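Local coordinates for decapping and exoribonuclease protein 1 (PDB 4GPS), which removes NAD and methylguanosine caps from the 5' ends of RNAs and degrades RNA as a 5'-3' exoribonuclease, using a divalent metal ion, at residues K87-C92 / Y262-G267; V179-H184 / L276-M281; Y291-S296 / I316-L321. All blocks are in the same frame, centred on the assembly; numbering follows the deposited sequence.

Contact 1 (K87-C92 / Y262-G267); sequences KEVHNC and YSIVHG
Glu88, paired with Val265 in a non-hydrogen-bonded pair of two antiparallel strands, reaches along to Ser263, the partner of Asn91, and the side chains of Glu88 and Ser263 carry the polar part of the contact. Ser263 OG donates to Glu88 OE2 over 2.5 Å, arriving at the anti lone pair, the one turned away from the other carboxylate oxygen. With CG anti to the backbone N (chi1 177°) and the rest of the chain extended, Glu88 lays its CG and carboxylate over Ser263. Its second oxygen is held from within the same strand: Asn91 ND2 reaches Glu88 OE1 at 2.9 Å, from above the carboxylate plane. Tyr291 also bonds to OE2, and Ser107 takes up the amide oxygen of Asn91.

Backbone hydrogen bonds join Lys87 with His266 and Cys92 with Tyr262 in both directions. Between these pairs Val89 and His90 both stand opposite Ile264, a classic beta bulge. Ile264 O accepts from Val89 N at 2.8 Å and only weakly from His90 N at 3.4 Å, while Ile264 N returns a bond to His90 O.

Apolar contacts gather at the bulge. Val89 CG2 meets Ile264 CG2 at 3.7 Å, the two side chains crossing at about a right angle, and Val89 CG1 lies 3.8 Å from His266 CB. Nearby, Ile264 and Tyr262 pack on helix 156-167.

With a leucine in place of Glu88, the Ser263 hydroxyl and Asn91 ND2 would probably both be left without this acceptor. Gripped at both oxygens, the carboxylate should be held against rotation. The hydroxyl and amide donors would be expected to stabilise its negative charge, and the Ser263 bond adds a side-chain tie between the strands to the backbone ladder.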
loop_
_atom_site.group_PDB
_atom_site.type_symbol
_atom_site.label_atom_id
_atom_site.label_comp_id
_atom_site.label_asym_id
_atom_site.label_seq_id
_atom_site.Cartn_x
_atom_site.Cartn_y
_atom_site.Cartn_z
ATOM N N LYS A 87 -3.022 1.326 -14.231
ATOM C CA LYS A 87 -4.417 1.739 -14.382
ATOM C C LYS A 87 -5.404 0.930 -13.556
ATOM O O LYS A 87 -5.126 -0.206 -13.163
ATOM C CB LYS A 87 -4.828 1.701 -15.866
ATOM C CG LYS A 87 -4.475 0.420 -16.598
ATOM C CD LYS A 87 -4.715 0.571 -18.121
ATOM C CE LYS A 87 -4.040 -0.527 -18.963
ATOM N NZ LYS A 87 -4.429 -1.889 -18.497
ATOM N N GLU A 88 -6.544 1.533 -13.249
ATOM C CA GLU A 88 -7.566 0.803 -12.525
ATOM C C GLU A 88 -8.284 -0.030 -13.583
ATOM O O GLU A 88 -8.760 0.513 -14.560
ATOM C CB GLU A 88 -8.577 1.734 -11.884
ATOM C CG GLU A 88 -9.677 0.908 -11.206
ATOM C CD GLU A 88 -10.665 1.724 -10.421
ATOM O OE1 GLU A 88 -11.730 2.075 -10.952
ATOM O OE2 GLU A 88 -10.373 2.027 -9.265
ATOM N N VAL A 89 -8.359 -1.343 -13.400
ATOM C CA VAL A 89 -9.029 -2.190 -14.381
ATOM C C VAL A 89 -10.421 -2.648 -13.902
ATOM O O VAL A 89 -11.253 -3.007 -14.708
ATOM C CB VAL A 89 -8.144 -3.423 -14.754
ATOM C CG1 VAL A 89 -6.813 -2.952 -15.382
ATOM C CG2 VAL A 89 -7.870 -4.264 -13.514
ATOM N N HIS A 90 -10.666 -2.647 -12.596
ATOM C CA HIS A 90 -11.981 -3.018 -12.043
ATOM C C HIS A 90 -12.050 -2.382 -10.659
ATOM O O HIS A 90 -11.027 -1.961 -10.119
ATOM C CB HIS A 90 -12.110 -4.531 -11.844
ATOM C CG HIS A 90 -12.250 -5.308 -13.112
ATOM N ND1 HIS A 90 -13.425 -5.350 -13.831
ATOM C CD2 HIS A 90 -11.361 -6.073 -13.793
ATOM C CE1 HIS A 90 -13.254 -6.109 -14.898
ATOM N NE2 HIS A 90 -12.011 -6.560 -14.898
ATOM N N ASN A 91 -13.255 -2.291 -10.110
ATOM C CA ASN A 91 -13.429 -1.829 -8.763
ATOM C C ASN A 91 -14.667 -2.542 -8.266
ATOM O O ASN A 91 -15.420 -3.080 -9.065
ATOM C CB ASN A 91 -13.569 -0.312 -8.677
ATOM C CG ASN A 91 -14.721 0.206 -9.455
ATOM O OD1 ASN A 91 -15.877 -0.081 -9.147
ATOM N ND2 ASN A 91 -14.423 0.994 -10.476
ATOM N N CYS A 92 -14.849 -2.617 -6.950
ATOM C CA CYS A 92 -16.027 -3.275 -6.427
ATOM C C CYS A 92 -16.257 -2.956 -4.978
ATOM O O CYS A 92 -15.316 -2.698 -4.231
ATOM C CB CYS A 92 -15.938 -4.786 -6.586
ATOM S SG CYS A 92 -14.630 -5.537 -5.637
ATOM N N TYR A 262 -12.926 -1.546 -3.110
ATOM C CA TYR A 262 -11.634 -1.943 -3.636
ATOM C C TYR A 262 -11.388 -1.535 -5.085
ATOM O O TYR A 262 -12.276 -1.626 -5.956
ATOM C CB TYR A 262 -11.505 -3.454 -3.567
ATOM C CG TYR A 262 -11.627 -4.052 -2.202
ATOM C CD1 TYR A 262 -10.555 -4.017 -1.296
ATOM C CD2 TYR A 262 -12.795 -4.712 -1.823
ATOM C CE1 TYR A 262 -10.639 -4.639 -0.047
ATOM C CE2 TYR A 262 -12.896 -5.341 -0.578
ATOM C CZ TYR A 262 -11.810 -5.305 0.301
ATOM O OH TYR A 262 -11.885 -5.988 1.488
ATOM N N SER A 263 -10.158 -1.113 -5.343
ATOM C CA SER A 263 -9.757 -0.735 -6.679
ATOM C C SER A 263 -8.774 -1.818 -7.083
ATOM O O SER A 263 -7.882 -2.154 -6.321
ATOM C CB SER A 263 -9.057 0.615 -6.661
ATOM O OG SER A 263 -8.499 0.945 -7.925
ATOM N N ILE A 264 -8.964 -2.396 -8.259
ATOM C CA ILE A 264 -8.058 -3.414 -8.734
ATOM C C ILE A 264 -7.218 -2.727 -9.798
ATOM O O ILE A 264 -7.760 -2.289 -10.808
ATOM C CB ILE A 264 -8.800 -4.607 -9.329
ATOM C CG1 ILE A 264 -9.309 -5.558 -8.238
ATOM C CG2 ILE A 264 -7.797 -5.485 -10.040
ATOM C CD1 ILE A 264 -10.109 -5.008 -7.189
ATOM N N VAL A 265 -5.905 -2.608 -9.565
ATOM C CA VAL A 265 -5.038 -1.932 -10.530
ATOM C C VAL A 265 -4.000 -2.843 -11.187
ATOM O O VAL A 265 -3.591 -3.858 -10.614
ATOM C CB VAL A 265 -4.314 -0.697 -9.892
ATOM C CG1 VAL A 265 -5.362 0.304 -9.266
ATOM C CG2 VAL A 265 -3.343 -1.155 -8.869
ATOM N N HIS A 266 -3.593 -2.474 -12.403
ATOM C CA HIS A 266 -2.607 -3.236 -13.156
ATOM C C HIS A 266 -1.477 -2.303 -13.563
ATOM O O HIS A 266 -1.691 -1.150 -13.950
ATOM C CB HIS A 266 -3.261 -3.886 -14.393
ATOM C CG HIS A 266 -2.331 -4.719 -15.223
ATOM N ND1 HIS A 266 -1.523 -4.187 -16.203
ATOM C CD2 HIS A 266 -2.102 -6.055 -15.236
ATOM C CE1 HIS A 266 -0.836 -5.153 -16.787
ATOM N NE2 HIS A 266 -1.172 -6.298 -16.219
ATOM N N GLY A 267 -0.260 -2.812 -13.474
ATOM C CA GLY A 267 0.867 -1.985 -13.803
ATOM C C GLY A 267 2.055 -2.819 -14.170
ATOM O O GLY A 267 2.141 -4.000 -13.837
#

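Contact 2 (V179-H184 / L276-M281). With CIT (citric acid), chain B.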
loop_
_atom_site.group_PDB
_atom_site.type_symbol
_atom_site.label_atom_id
_atom_site.label_comp_id
_atom_site.label_asym_id
_atom_site.label_seq_id
_atom_site.Cartn_x
_atom_site.Cartn_y
_atom_site.Cartn_z
ATOM N N VAL A 179 0.040 -11.436 -8.541
ATOM C CA VAL A 179 -1.333 -11.082 -8.148
ATOM C C VAL A 179 -1.368 -10.938 -6.625
ATOM O O VAL A 179 -1.053 -11.873 -5.914
ATOM C CB VAL A 179 -2.287 -12.207 -8.595
ATOM C CG1 VAL A 179 -3.748 -11.849 -8.306
ATOM C CG2 VAL A 179 -2.063 -12.466 -10.090
ATOM N N SER A 180 -1.785 -9.793 -6.104
ATOM C CA SER A 180 -1.713 -9.646 -4.662
ATOM C C SER A 180 -2.502 -8.485 -4.052
ATOM O O SER A 180 -2.872 -7.552 -4.758
ATOM C CB SER A 180 -0.216 -9.493 -4.316
ATOM O OG SER A 180 0.002 -9.158 -2.966
ATOM N N LEU A 181 -2.777 -8.546 -2.743
ATOM C CA LEU A 181 -3.402 -7.407 -2.078
ATOM C C LEU A 181 -2.243 -6.394 -1.962
ATOM O O LEU A 181 -1.072 -6.792 -1.835
ATOM C CB LEU A 181 -3.871 -7.776 -0.687
ATOM C CG LEU A 181 -4.873 -8.918 -0.705
ATOM C CD1 LEU A 181 -5.059 -9.452 0.726
ATOM C CD2 LEU A 181 -6.181 -8.426 -1.351
ATOM N N ARG A 182 -2.552 -5.100 -2.024
ATOM C CA ARG A 182 -1.526 -4.074 -1.937
ATOM C C ARG A 182 -0.631 -4.189 -0.686
ATOM O O ARG A 182 0.575 -3.969 -0.753
ATOM C CB ARG A 182 -2.165 -2.692 -1.970
ATOM C CG ARG A 182 -1.140 -1.587 -1.947
ATOM C CD ARG A 182 -1.774 -0.248 -2.198
ATOM N NE ARG A 182 -2.753 -0.013 -1.167
ATOM C CZ ARG A 182 -3.402 1.125 -1.032
ATOM N NH1 ARG A 182 -3.156 2.125 -1.866
ATOM N NH2 ARG A 182 -4.310 1.253 -0.081
ATOM N N HIS A 183 -1.232 -4.530 0.447
ATOM C CA HIS A 183 -0.513 -4.676 1.707
ATOM C C HIS A 183 0.766 -5.512 1.570
ATOM O O HIS A 183 1.798 -5.158 2.128
ATOM C CB HIS A 183 -1.433 -5.321 2.766
ATOM C CG HIS A 183 -0.988 -5.076 4.168
ATOM N ND1 HIS A 183 -1.321 -3.932 4.866
ATOM C CD2 HIS A 183 -0.159 -5.781 4.979
ATOM C CE1 HIS A 183 -0.714 -3.939 6.043
ATOM N NE2 HIS A 183 -0.002 -5.048 6.138
ATOM N N HIS A 184 0.710 -6.624 0.841
ATOM C CA HIS A 184 1.899 -7.467 0.708
ATOM C C HIS A 184 2.945 -6.910 -0.224
ATOM O O HIS A 184 4.122 -7.228 -0.062
ATOM C CB HIS A 184 1.548 -8.880 0.267
ATOM C CG HIS A 184 0.573 -9.554 1.168
ATOM N ND1 HIS A 184 0.677 -9.498 2.542
ATOM C CD2 HIS A 184 -0.564 -10.236 0.900
ATOM C CE1 HIS A 184 -0.361 -10.110 3.083
ATOM N NE2 HIS A 184 -1.129 -10.565 2.108
ATOM N N LEU A 276 -0.840 -7.176 -10.562
ATOM C CA LEU A 276 -2.296 -6.987 -10.566
ATOM C C LEU A 276 -2.548 -6.911 -9.057
ATOM O O LEU A 276 -2.432 -7.901 -8.354
ATOM C CB LEU A 276 -3.013 -8.186 -11.176
ATOM C CG LEU A 276 -4.527 -8.054 -11.137
ATOM C CD1 LEU A 276 -5.001 -6.992 -12.106
ATOM C CD2 LEU A 276 -5.133 -9.378 -11.524
ATOM N N ILE A 277 -2.902 -5.724 -8.591
ATOM C CA ILE A 277 -3.065 -5.415 -7.197
ATOM C C ILE A 277 -4.464 -5.012 -6.783
ATOM O O ILE A 277 -5.167 -4.295 -7.521
ATOM C CB ILE A 277 -2.109 -4.229 -6.848
ATOM C CG1 ILE A 277 -0.671 -4.688 -6.927
ATOM C CG2 ILE A 277 -2.394 -3.653 -5.497
ATOM C CD1 ILE A 277 0.303 -3.503 -6.998
ATOM N N GLN A 278 -4.832 -5.437 -5.571
ATOM C CA GLN A 278 -6.119 -5.086 -4.972
ATOM C C GLN A 278 -5.886 -4.094 -3.809
ATOM O O GLN A 278 -5.115 -4.379 -2.890
ATOM C CB GLN A 278 -6.836 -6.328 -4.452
ATOM C CG GLN A 278 -8.194 -6.008 -3.831
ATOM C CD GLN A 278 -8.925 -7.262 -3.326
ATOM O OE1 GLN A 278 -9.300 -7.352 -2.143
ATOM N NE2 GLN A 278 -9.138 -8.226 -4.221
ATOM N N ALA A 279 -6.534 -2.930 -3.851
ATOM C CA ALA A 279 -6.352 -1.941 -2.785
ATOM C C ALA A 279 -7.677 -1.450 -2.262
ATOM O O ALA A 279 -8.605 -1.202 -3.024
ATOM C CB ALA A 279 -5.534 -0.738 -3.306
ATOM N N GLU A 280 -7.778 -1.312 -0.957
ATOM C CA GLU A 280 -9.005 -0.797 -0.396
ATOM C C GLU A 280 -8.846 0.721 -0.407
ATOM O O GLU A 280 -7.811 1.239 0.052
ATOM C CB GLU A 280 -9.208 -1.301 1.035
ATOM C CG GLU A 280 -10.181 -0.419 1.828
ATOM C CD GLU A 280 -10.497 -0.955 3.218
ATOM O OE1 GLU A 280 -11.317 -0.307 3.920
ATOM O OE2 GLU A 280 -9.933 -2.017 3.595
ATOM N N MET A 281 -9.846 1.418 -0.956
ATOM C CA MET A 281 -9.857 2.878 -1.028
ATOM C C MET A 281 -10.861 3.376 -0.008
ATOM O O MET A 281 -12.003 2.915 0.016
ATOM C CB MET A 281 -10.288 3.348 -2.414
ATOM C CG MET A 281 -9.483 2.710 -3.544
ATOM S SD MET A 281 -7.733 3.332 -3.726
ATOM C CE MET A 281 -6.892 2.231 -2.649
HETATM C C1 CIT B . -0.779 0.027 4.132
HETATM O O1 CIT B . -0.112 -0.903 3.722
HETATM O O2 CIT B . -0.389 0.699 5.247
HETATM C C2 CIT B . -2.059 0.421 3.396
HETATM C C3 CIT B . -3.005 -0.797 3.266
HETATM O O7 CIT B . -2.290 -1.853 2.625
HETATM C C4 CIT B . -4.250 -0.416 2.424
HETATM C C5 CIT B . -4.889 -1.623 1.738
HETATM O O3 CIT B . -4.710 -1.802 0.559
HETATM O O4 CIT B . -5.657 -2.492 2.453
HETATM C C6 CIT B . -3.474 -1.229 4.649
HETATM O O5 CIT B . -3.641 -2.413 4.901
HETATM O O6 CIT B . -3.718 -0.289 5.596
#
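Arg182 follows directly on strand 176-181 and lies across residues 278-281 of its parallel neighbour, strand 273-285. Its N donates to Gln278 O at 2.8 Å, continuing the ladder begun by Ser180 N to Leu276 O and Gln278 N to Ser180 O. The chain leaves the backbone beside the carbonyl carbon (chi1 -177°), and a bend at chi3 (60°) lays the guanidinium over Ala279, whose CB sits over the centre of one face, 3.6 Å from Arg182 CZ. Met281 CE comes within 3.8 Å of Arg182 NH2, and Arg182 NH1 forms a salt bridge with Glu293.

Gln278 runs alongside Leu181, pointing the same way. Leu181 CD2 lies 3.4 Å from Gln278 OE1, a buried oxygen that has no hydrogen-bonding partner in the model. Leu276, on the same face, packs its CD2 4.3 Å from Val179 CG1.

A citrate, probably from the crystallisation liquor, accepts from Arg182 NE through its O3 at 3.2 Å, and its O5 takes a bond from His183 ND1. Glu280, which probably binds substrate as in relatives, lies beside it. The arrangement is that of a parallel strand pair in the PD-(D/E)XK nuclease core, opening, where strand 176-181 ends, into the active-site pocket.

Contact 3 (Y291-S296 / I316-L321)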
loop_
_atom_site.group_PDB
_atom_site.type_symbol
_atom_site.label_atom_id
_atom_site.label_comp_id
_atom_site.label_asym_id
_atom_site.label_seq_id
_atom_site.Cartn_x
_atom_site.Cartn_y
_atom_site.Cartn_z
ATOM N N TYR A 291 -9.309 9.308 -5.826
ATOM C CA TYR A 291 -9.324 8.525 -4.602
ATOM C C TYR A 291 -8.523 9.303 -3.554
ATOM O O TYR A 291 -7.517 9.938 -3.877
ATOM C CB TYR A 291 -8.674 7.166 -4.842
ATOM C CG TYR A 291 -9.531 6.240 -5.642
ATOM C CD1 TYR A 291 -10.868 6.018 -5.282
ATOM C CD2 TYR A 291 -8.999 5.530 -6.724
ATOM C CE1 TYR A 291 -11.661 5.105 -5.974
ATOM C CE2 TYR A 291 -9.777 4.610 -7.423
ATOM C CZ TYR A 291 -11.102 4.398 -7.045
ATOM O OH TYR A 291 -11.831 3.452 -7.709
ATOM N N THR A 292 -8.979 9.246 -2.308
ATOM C CA THR A 292 -8.348 9.950 -1.191
ATOM C C THR A 292 -8.199 8.968 -0.004
ATOM O O THR A 292 -9.187 8.482 0.555
ATOM C CB THR A 292 -9.220 11.164 -0.804
ATOM O OG1 THR A 292 -9.307 12.033 -1.944
ATOM C CG2 THR A 292 -8.626 11.929 0.420
ATOM N N GLU A 293 -6.950 8.656 0.335
ATOM C CA GLU A 293 -6.623 7.722 1.405
ATOM C C GLU A 293 -6.379 8.545 2.672
ATOM O O GLU A 293 -5.558 9.472 2.698
ATOM C CB GLU A 293 -5.386 6.895 1.020
ATOM C CG GLU A 293 -5.468 6.374 -0.417
ATOM C CD GLU A 293 -4.800 5.035 -0.618
ATOM O OE1 GLU A 293 -5.068 4.123 0.186
ATOM O OE2 GLU A 293 -4.023 4.883 -1.581
ATOM N N ILE A 294 -7.138 8.194 3.701
ATOM C CA ILE A 294 -7.147 8.857 4.988
ATOM C C ILE A 294 -6.189 8.223 6.008
ATOM O O ILE A 294 -6.204 7.009 6.237
ATOM C CB ILE A 294 -8.596 8.844 5.514
ATOM C CG1 ILE A 294 -9.479 9.527 4.460
ATOM C CG2 ILE A 294 -8.695 9.496 6.914
ATOM C CD1 ILE A 294 -10.921 9.561 4.808
ATOM N N LYS A 295 -5.344 9.063 6.597
ATOM C CA LYS A 295 -4.369 8.613 7.597
ATOM C C LYS A 295 -4.524 9.443 8.875
ATOM O O LYS A 295 -4.718 10.672 8.828
ATOM C CB LYS A 295 -2.927 8.748 7.064
ATOM C CG LYS A 295 -2.580 7.829 5.911
ATOM C CD LYS A 295 -2.562 6.361 6.348
ATOM C CE LYS A 295 -2.218 5.462 5.208
ATOM N NZ LYS A 295 -2.222 4.042 5.604
ATOM N N SER A 296 -4.458 8.748 10.001
ATOM C CA SER A 296 -4.544 9.358 11.317
ATOM C C SER A 296 -3.103 9.483 11.830
ATOM O O SER A 296 -2.350 8.521 11.796
ATOM C CB SER A 296 -5.346 8.451 12.244
ATOM O OG SER A 296 -5.379 8.965 13.557
ATOM N N ILE A 316 4.839 4.762 -0.623
ATOM C CA ILE A 316 4.755 3.538 -1.434
ATOM C C ILE A 316 3.302 3.192 -1.674
ATOM O O ILE A 316 2.928 2.788 -2.768
ATOM C CB ILE A 316 5.371 2.342 -0.746
ATOM C CG1 ILE A 316 6.856 2.604 -0.497
ATOM C CG2 ILE A 316 5.153 1.083 -1.601
ATOM C CD1 ILE A 316 7.454 1.653 0.499
ATOM N N GLN A 317 2.486 3.375 -0.640
ATOM C CA GLN A 317 1.064 3.067 -0.722
ATOM C C GLN A 317 0.322 3.825 -1.827
ATOM O O GLN A 317 -0.387 3.220 -2.626
ATOM C CB GLN A 317 0.411 3.305 0.633
ATOM C CG GLN A 317 -1.071 3.252 0.629
ATOM C CD GLN A 317 -1.675 3.773 1.933
ATOM O OE1 GLN A 317 -2.879 4.001 2.017
ATOM N NE2 GLN A 317 -0.845 3.954 2.948
ATOM N N THR A 318 0.485 5.134 -1.907
ATOM C CA THR A 318 -0.224 5.853 -2.946
ATOM C C THR A 318 0.498 5.765 -4.272
ATOM O O THR A 318 -0.141 5.728 -5.334
ATOM C CB THR A 318 -0.478 7.319 -2.577
ATOM O OG1 THR A 318 0.727 7.927 -2.139
ATOM C CG2 THR A 318 -1.532 7.403 -1.462
ATOM N N ASN A 319 1.824 5.669 -4.223
ATOM C CA ASN A 319 2.570 5.578 -5.467
ATOM C C ASN A 319 2.268 4.325 -6.281
ATOM O O ASN A 319 2.490 4.314 -7.481
ATOM C CB ASN A 319 4.067 5.665 -5.223
ATOM C CG ASN A 319 4.814 6.032 -6.470
ATOM O OD1 ASN A 319 5.465 5.212 -7.075
ATOM N ND2 ASN A 319 4.686 7.280 -6.881
ATOM N N LEU A 320 1.777 3.265 -5.640
ATOM C CA LEU A 320 1.422 2.037 -6.371
ATOM C C LEU A 320 0.085 2.169 -7.143
ATOM O O LEU A 320 -0.315 1.265 -7.886
ATOM C CB LEU A 320 1.328 0.841 -5.403
ATOM C CG LEU A 320 2.631 0.233 -4.902
ATOM C CD1 LEU A 320 2.278 -0.518 -3.690
ATOM C CD2 LEU A 320 3.315 -0.668 -5.964
ATOM N N LEU A 321 -0.611 3.278 -6.965
ATOM C CA LEU A 321 -1.884 3.486 -7.657
ATOM C C LEU A 321 -1.745 4.484 -8.796
ATOM O O LEU A 321 -0.792 5.269 -8.856
ATOM C CB LEU A 321 -2.944 4.025 -6.695
ATOM C CG LEU A 321 -3.133 3.203 -5.426
ATOM C CD1 LEU A 321 -4.070 3.937 -4.493
ATOM C CD2 LEU A 321 -3.683 1.841 -5.791
#
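Glu293, Ile294 and Lys295 form the (D/E)XK part of the PD-(D/E)XK nuclease motif, and here strand 290-297 presents Glu293 and Lys295 to the end of helix 305-319. Strand and helix belong to a beta-alpha-beta unit completed by strand 325-331. Glu293 and Ile294 bind the divalent metal ion, together with Glu243 and Asp282; Lys295 and Gln317 probably bind substrate.

Gln317 is the helix residue that reaches both. Leaving the helix beside its own carbonyl carbon (chi1 170°) and running on extended, the chain carries the amide out to meet the two side chains coming from the strand. Gln317 CD is 3.8 Å from Glu293 OE1 and 3.7 Å from Lys295 NZ. The carboxylate and amide planes stand 77° apart.

The other carboxylate oxygen meets carbon from this segment: Glu293 OE2 lies 3.5 Å from Thr318 CG2 and 3.1 Å from Leu321 CD1, a close approach. Its polar partner is Arg182, in a salt bridge, with a weak bond from Ser324 besides. The carboxylate is thus held on one oxygen by Arg182 and hemmed by two methyl groups, which should limit its rotation and keep this metal ligand in position.

From the N terminus, residues 87-92 come first, and contact 1 closes its long loop only at 262-267. Contact 2 opens inside that loop at 179-184 and closes beyond it at 276-281, so the two cross. Contact 3 follows both in series, closing a short loop from 291-296 to 316-321. Strand 259-268 runs antiparallel to strand 273-285, joining contacts 1 and 2 through backbone bonds such as Val265 N to Ile277 O, and strand 273-285 in turn borders strand 290-297. Side chains tie contact 3 back to both: Tyr291 to Glu88, Arg182 to Glu293. Strand 86-95, strands 176-181, 259-268, 273-285 and 290-297, and helix 305-319 are thereby connected.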